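PDB 3TNL: shikimate dehydrogenase (NADP(+)), which catalyses the reversible NADPH-linked reduction of 3-dehydroshikimate to shikimate, a step of chorismate biosynthesis on the route to the aromatic amino acids. Local coordinates for residues B[53-58]-B[287-292]. Sequence-based numbering, arbitrary orientation.
Sequences PTMHNE and GMMLWQ. With NAD (nicotinamide-adenine-dinucleotide), chain H.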
ATOM      1  N   PRO B  53       3.522  -3.801 -11.724  1.00 18.68           N
ATOM      2  CA  PRO B  53       4.198  -3.006 -10.697  1.00 17.18           C
ATOM      3  C   PRO B  53       5.550  -2.497 -11.158  1.00 17.57           C
ATOM      4  O   PRO B  53       5.904  -1.353 -10.861  1.00 18.79           O
ATOM      5  CB  PRO B  53       4.306  -3.964  -9.503  1.00 17.66           C
ATOM      6  CG  PRO B  53       3.140  -4.853  -9.680  1.00 17.80           C
ATOM      7  CD  PRO B  53       3.015  -5.073 -11.178  1.00 18.42           C
ATOM      8  N   THR B  54       6.296  -3.321 -11.883  1.00 19.26           N
ATOM      9  CA  THR B  54       7.579  -2.894 -12.412  1.00 20.97           C
ATOM     10  C   THR B  54       7.396  -1.699 -13.356  1.00 20.25           C
ATOM     11  O   THR B  54       8.106  -0.701 -13.253  1.00 20.41           O
ATOM     12  CB  THR B  54       8.277  -4.066 -13.093  1.00 20.62           C
ATOM     13  OG1 THR B  54       8.597  -5.051 -12.101  1.00 23.59           O
ATOM     14  CG2 THR B  54       9.581  -3.593 -13.711  1.00 19.10           C
ATOM     15  N   MET B  55       6.452  -1.793 -14.280  1.00 18.71           N
ATOM     16  CA  MET B  55       6.167  -0.698 -15.180  1.00 18.29           C
ATOM     17  C   MET B  55       5.882   0.604 -14.427  1.00 19.52           C
ATOM     18  O   MET B  55       6.521   1.623 -14.693  1.00 19.78           O
ATOM     19  CB  MET B  55       4.991  -1.056 -16.088  1.00 19.62           C
ATOM     20  CG  MET B  55       4.366   0.119 -16.833  1.00 19.27           C
ATOM     21  SD  MET B  55       3.252  -0.321 -18.209  1.00 24.97           S
ATOM     22  CE  MET B  55       2.003  -1.265 -17.346  1.00 19.72           C
ATOM     23  N   HIS B  56       4.918   0.597 -13.507  1.00 18.11           N
ATOM     24  CA  HIS B  56       4.557   1.855 -12.853  1.00 16.73           C
ATOM     25  C   HIS B  56       5.609   2.357 -11.880  1.00 17.85           C
ATOM     26  O   HIS B  56       5.861   3.557 -11.819  1.00 17.64           O
ATOM     27  CB  HIS B  56       3.170   1.759 -12.207  1.00 16.29           C
ATOM     28  CG  HIS B  56       2.083   1.649 -13.220  1.00 16.21           C
ATOM     29  ND1 HIS B  56       1.724   2.715 -14.029  1.00 19.33           N
ATOM     30  CD2 HIS B  56       1.345   0.593 -13.626  1.00 17.94           C
ATOM     31  CE1 HIS B  56       0.788   2.314 -14.866  1.00 19.78           C
ATOM     32  NE2 HIS B  56       0.522   1.039 -14.631  1.00 18.36           N
ATOM     33  N   ASN B  57       6.244   1.462 -11.134  1.00 18.25           N
ATOM     34  CA  ASN B  57       7.290   1.911 -10.209  1.00 18.71           C
ATOM     35  C   ASN B  57       8.488   2.522 -10.943  1.00 19.63           C
ATOM     36  O   ASN B  57       9.049   3.520 -10.520  1.00 21.16           O
ATOM     37  CB  ASN B  57       7.697   0.772  -9.268  1.00 18.03           C
ATOM     38  CG  ASN B  57       6.652   0.508  -8.237  1.00 17.44           C
ATOM     39  OD1 ASN B  57       6.085   1.451  -7.719  1.00 18.64           O
ATOM     40  ND2 ASN B  57       6.376  -0.763  -7.947  1.00 17.26           N
ATOM     41  N   GLU B  58       8.854   1.930 -12.062  1.00 18.38           N
ATOM     42  CA  GLU B  58       9.950   2.492 -12.883  1.00 18.84           C
ATOM     43  C   GLU B  58       9.525   3.860 -13.414  1.00 20.81           C
ATOM     44  O   GLU B  58      10.339   4.791 -13.435  1.00 21.40           O
ATOM     45  CB  GLU B  58      10.342   1.544 -14.014  1.00 20.92           C
ATOM     46  CG  GLU B  58      11.064   0.292 -13.524  1.00 20.99           C
ATOM     47  CD  GLU B  58      12.500   0.517 -13.102  1.00 27.95           C
ATOM     48  OE1 GLU B  58      13.028  -0.354 -12.390  1.00 28.23           O
ATOM     49  OE2 GLU B  58      13.106   1.533 -13.504  1.00 31.49           O
ATOM     50  N   GLY B 287       2.564  -3.251 -27.374  1.00 17.66           N
ATOM     51  CA  GLY B 287       2.059  -1.866 -27.384  1.00 18.47           C
ATOM     52  C   GLY B 287       0.751  -1.730 -26.595  1.00 18.74           C
ATOM     53  O   GLY B 287       0.572  -0.752 -25.826  1.00 18.11           O
ATOM     54  N   MET B 288      -0.155  -2.695 -26.737  1.00 18.85           N
ATOM     55  CA  MET B 288      -1.397  -2.693 -26.005  1.00 18.46           C
ATOM     56  C   MET B 288      -1.120  -2.645 -24.500  1.00 19.10           C
ATOM     57  O   MET B 288      -1.765  -1.893 -23.742  1.00 19.53           O
ATOM     58  CB  MET B 288      -2.210  -3.940 -26.324  1.00 17.12           C
ATOM     59  CG  MET B 288      -3.456  -4.096 -25.500  1.00 18.32           C
ATOM     60  SD  MET B 288      -4.459  -5.518 -26.014  1.00 21.35           S
ATOM     61  CE  MET B 288      -5.850  -5.449 -24.909  1.00 24.73           C
ATOM     62  N   MET B 289      -0.163  -3.456 -24.067  1.00 16.70           N
ATOM     63  CA  MET B 289       0.208  -3.524 -22.656  1.00 18.24           C
ATOM     64  C   MET B 289       0.754  -2.180 -22.168  1.00 19.03           C
ATOM     65  O   MET B 289       0.339  -1.682 -21.105  1.00 18.91           O
ATOM     66  CB  MET B 289       1.189  -4.674 -22.416  1.00 18.43           C
ATOM     67  CG  MET B 289       1.637  -4.867 -20.982  1.00 21.76           C
ATOM     68  SD  MET B 289       3.009  -3.769 -20.532  1.00 26.86           S
ATOM     69  CE  MET B 289       3.294  -4.247 -18.812  1.00 28.40           C
ATOM     70  N   LEU B 290       1.650  -1.590 -22.954  1.00 17.29           N
ATOM     71  CA  LEU B 290       2.279  -0.340 -22.572  1.00 17.50           C
ATOM     72  C   LEU B 290       1.299   0.821 -22.534  1.00 18.19           C
ATOM     73  O   LEU B 290       1.305   1.595 -21.579  1.00 17.60           O
ATOM     74  CB  LEU B 290       3.409  -0.028 -23.530  1.00 19.43           C
ATOM     75  CG  LEU B 290       4.615  -0.945 -23.374  1.00 20.67           C
ATOM     76  CD1 LEU B 290       5.482  -0.763 -24.585  1.00 22.81           C
ATOM     77  CD2 LEU B 290       5.395  -0.685 -22.086  1.00 22.95           C
ATOM     78  N   TRP B 291       0.452   0.924 -23.559  1.00 18.36           N
ATOM     79  CA  TRP B 291      -0.449   2.067 -23.671  1.00 16.46           C
ATOM     80  C   TRP B 291      -1.620   1.991 -22.735  1.00 17.44           C
ATOM     81  O   TRP B 291      -2.160   3.029 -22.351  1.00 18.46           O
ATOM     82  CB  TRP B 291      -0.856   2.339 -25.124  1.00 15.66           C
ATOM     83  CG  TRP B 291       0.319   2.858 -25.919  1.00 16.43           C
ATOM     84  CD1 TRP B 291       1.090   2.167 -26.809  1.00 19.00           C
ATOM     85  CD2 TRP B 291       0.875   4.176 -25.842  1.00 19.34           C
ATOM     86  NE1 TRP B 291       2.090   2.980 -27.299  1.00 19.48           N
ATOM     87  CE2 TRP B 291       1.976   4.217 -26.722  1.00 19.98           C
ATOM     88  CE3 TRP B 291       0.544   5.326 -25.116  1.00 20.37           C
ATOM     89  CZ2 TRP B 291       2.741   5.360 -26.901  1.00 22.15           C
ATOM     90  CZ3 TRP B 291       1.298   6.469 -25.303  1.00 22.87           C
ATOM     91  CH2 TRP B 291       2.403   6.475 -26.184  1.00 22.46           C
ATOM     92  N   GLN B 292      -2.016   0.795 -22.354  1.00 16.61           N
ATOM     93  CA  GLN B 292      -3.087   0.716 -21.348  1.00 16.34           C
ATOM     94  C   GLN B 292      -2.519   1.225 -19.992  1.00 17.28           C
ATOM     95  O   GLN B 292      -3.202   1.884 -19.206  1.00 17.51           O
ATOM     96  CB  GLN B 292      -3.728  -0.668 -21.235  1.00 21.89           C
ATOM     97  CG  GLN B 292      -2.994  -1.720 -20.513  1.00 23.95           C
ATOM     98  CD  GLN B 292      -3.795  -3.037 -20.487  1.00 28.28           C
ATOM     99  OE1 GLN B 292      -3.799  -3.786 -21.455  1.00 33.57           O
ATOM    100  NE2 GLN B 292      -4.480  -3.293 -19.387  1.00 24.62           N
TER
HETATM  101  PA  NAD H 292     -10.656 -14.823 -21.568  1.00 22.52           P
HETATM  102  O1A NAD H 292     -10.455 -16.076 -20.719  1.00 24.66           O
HETATM  103  O2A NAD H 292     -11.523 -13.710 -21.013  1.00 22.59           O
HETATM  104  O5B NAD H 292     -11.151 -15.274 -23.043  1.00 21.80           O
HETATM  105  C5B NAD H 292     -10.603 -16.375 -23.768  1.00 17.88           C
HETATM  106  C4B NAD H 292     -11.019 -16.277 -25.241  1.00 17.10           C
HETATM  107  O4B NAD H 292     -10.276 -17.242 -26.002  1.00 17.55           O
HETATM  108  C3B NAD H 292     -12.462 -16.684 -25.466  1.00 15.74           C
HETATM  109  O3B NAD H 292     -12.956 -15.954 -26.617  1.00 17.42           O
HETATM  110  C2B NAD H 292     -12.404 -18.154 -25.809  1.00 15.14           C
HETATM  111  O2B NAD H 292     -13.481 -18.587 -26.628  1.00 17.21           O
HETATM  112  C1B NAD H 292     -11.107 -18.220 -26.590  1.00 15.64           C
HETATM  113  N9A NAD H 292     -10.407 -19.509 -26.619  1.00 16.50           N
HETATM  114  C8A NAD H 292      -9.689 -20.032 -25.597  1.00 20.22           C
HETATM  115  N7A NAD H 292      -9.125 -21.191 -25.996  1.00 19.27           N
HETATM  116  C5A NAD H 292      -9.456 -21.431 -27.289  1.00 15.99           C
HETATM  117  C6A NAD H 292      -9.207 -22.403 -28.237  1.00 15.09           C
HETATM  118  N6A NAD H 292      -8.425 -23.448 -27.947  1.00 18.64           N
HETATM  119  N1A NAD H 292      -9.705 -22.274 -29.486  1.00 16.37           N
HETATM  120  C2A NAD H 292     -10.496 -21.222 -29.812  1.00 16.11           C
HETATM  121  N3A NAD H 292     -10.791 -20.231 -28.940  1.00 15.96           N
HETATM  122  C4A NAD H 292     -10.295 -20.294 -27.684  1.00 15.85           C
HETATM  123  O3  NAD H 292      -9.182 -14.294 -21.894  1.00 22.21           O
HETATM  124  PN  NAD H 292      -8.706 -12.770 -22.082  1.00 23.05           P
HETATM  125  O1N NAD H 292      -8.435 -12.101 -20.757  1.00 27.63           O
HETATM  126  O2N NAD H 292      -9.596 -12.082 -23.119  1.00 22.44           O
HETATM  127  O5D NAD H 292      -7.230 -12.933 -22.709  1.00 25.20           O
HETATM  128  C5D NAD H 292      -7.095 -13.524 -23.996  1.00 25.94           C
HETATM  129  C4D NAD H 292      -5.656 -13.258 -24.395  1.00 25.71           C
HETATM  130  O4D NAD H 292      -5.407 -11.842 -24.361  1.00 30.32           O
HETATM  131  C3D NAD H 292      -4.681 -13.885 -23.411  1.00 30.50           C
HETATM  132  O3D NAD H 292      -3.674 -14.579 -24.155  1.00 34.67           O
HETATM  133  C2D NAD H 292      -4.090 -12.708 -22.654  1.00 31.18           C
HETATM  134  O2D NAD H 292      -2.761 -12.968 -22.150  1.00 32.23           O
HETATM  135  C1D NAD H 292      -4.147 -11.609 -23.707  1.00 30.00           C
HETATM  136  N1N NAD H 292      -4.172 -10.230 -23.213  1.00 31.14           N
HETATM  137  C2N NAD H 292      -3.217  -9.367 -23.607  1.00 30.79           C
HETATM  138  C3N NAD H 292      -3.227  -8.046 -23.170  1.00 28.23           C
HETATM  139  C7N NAD H 292      -2.183  -7.065 -23.594  1.00 31.70           C
HETATM  140  O7N NAD H 292      -2.056  -6.078 -22.871  1.00 33.03           O
HETATM  141  N7N NAD H 292      -1.473  -7.273 -24.723  1.00 23.40           N
HETATM  142  C4N NAD H 292      -4.247  -7.621 -22.304  1.00 30.95           C
HETATM  143  C5N NAD H 292      -5.225  -8.530 -21.914  1.00 30.35           C
HETATM  144  C6N NAD H 292      -5.167  -9.844 -22.379  1.00 31.03           C
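Met55 and Met289 reach toward each other from two helices and meet tip to tip, the methyl carbon CE of Met55 lying 3.6 Å from CE of Met289. Both chains leave with CG anti to the backbone N, but they bend at different places. Met55 runs straight out from its helix, which carries its SD to 4.0 Å from Met289 CE, and the bend at its last torsion (chi3 60°) then places its methyl against that of Met289. Met289 turns earlier, at chi2 (-83°), and then stays extended, which brings SD and CE up to Met55 although the chain starts out across the line between the helices. Leu290 adds a looser flank: its CB faces away, yet CD2 comes back to 4.4 Å from Met55 SD. No hydrogen bond crosses between the helices, whose closest CA atoms, those of Met55 and Leu290, are 8.4 Å apart. Ile310 of helix 307-313 touches both Met55 and Leu290.

A different face of residues 287-292 meets the cofactor. Met288, fully extended, runs along the nicotinamide end of NAD, its SD 3.7 Å from the carboxamide carbon C7N and its CE 3.8 Å from the ring carbon C4N. Met289 has its backbone end near the same group, CA 3.4 Å from the carboxamide oxygen O7N, and its methyl against Met55. Met289 further touches Tyr264, a residue predicted to bind shikimate, while Met55 lies close to Ser52, which binds shikimate. Helix 52-63 belongs to the substrate-binding domain and helix 286-301 follows the last strand of the Rossmann-type nucleotide-binding sheet; the methionine contact joins the two domains, probably at the floor of the cleft of the shikimate dehydrogenase fold, where nicotinamide and substrate are brought together.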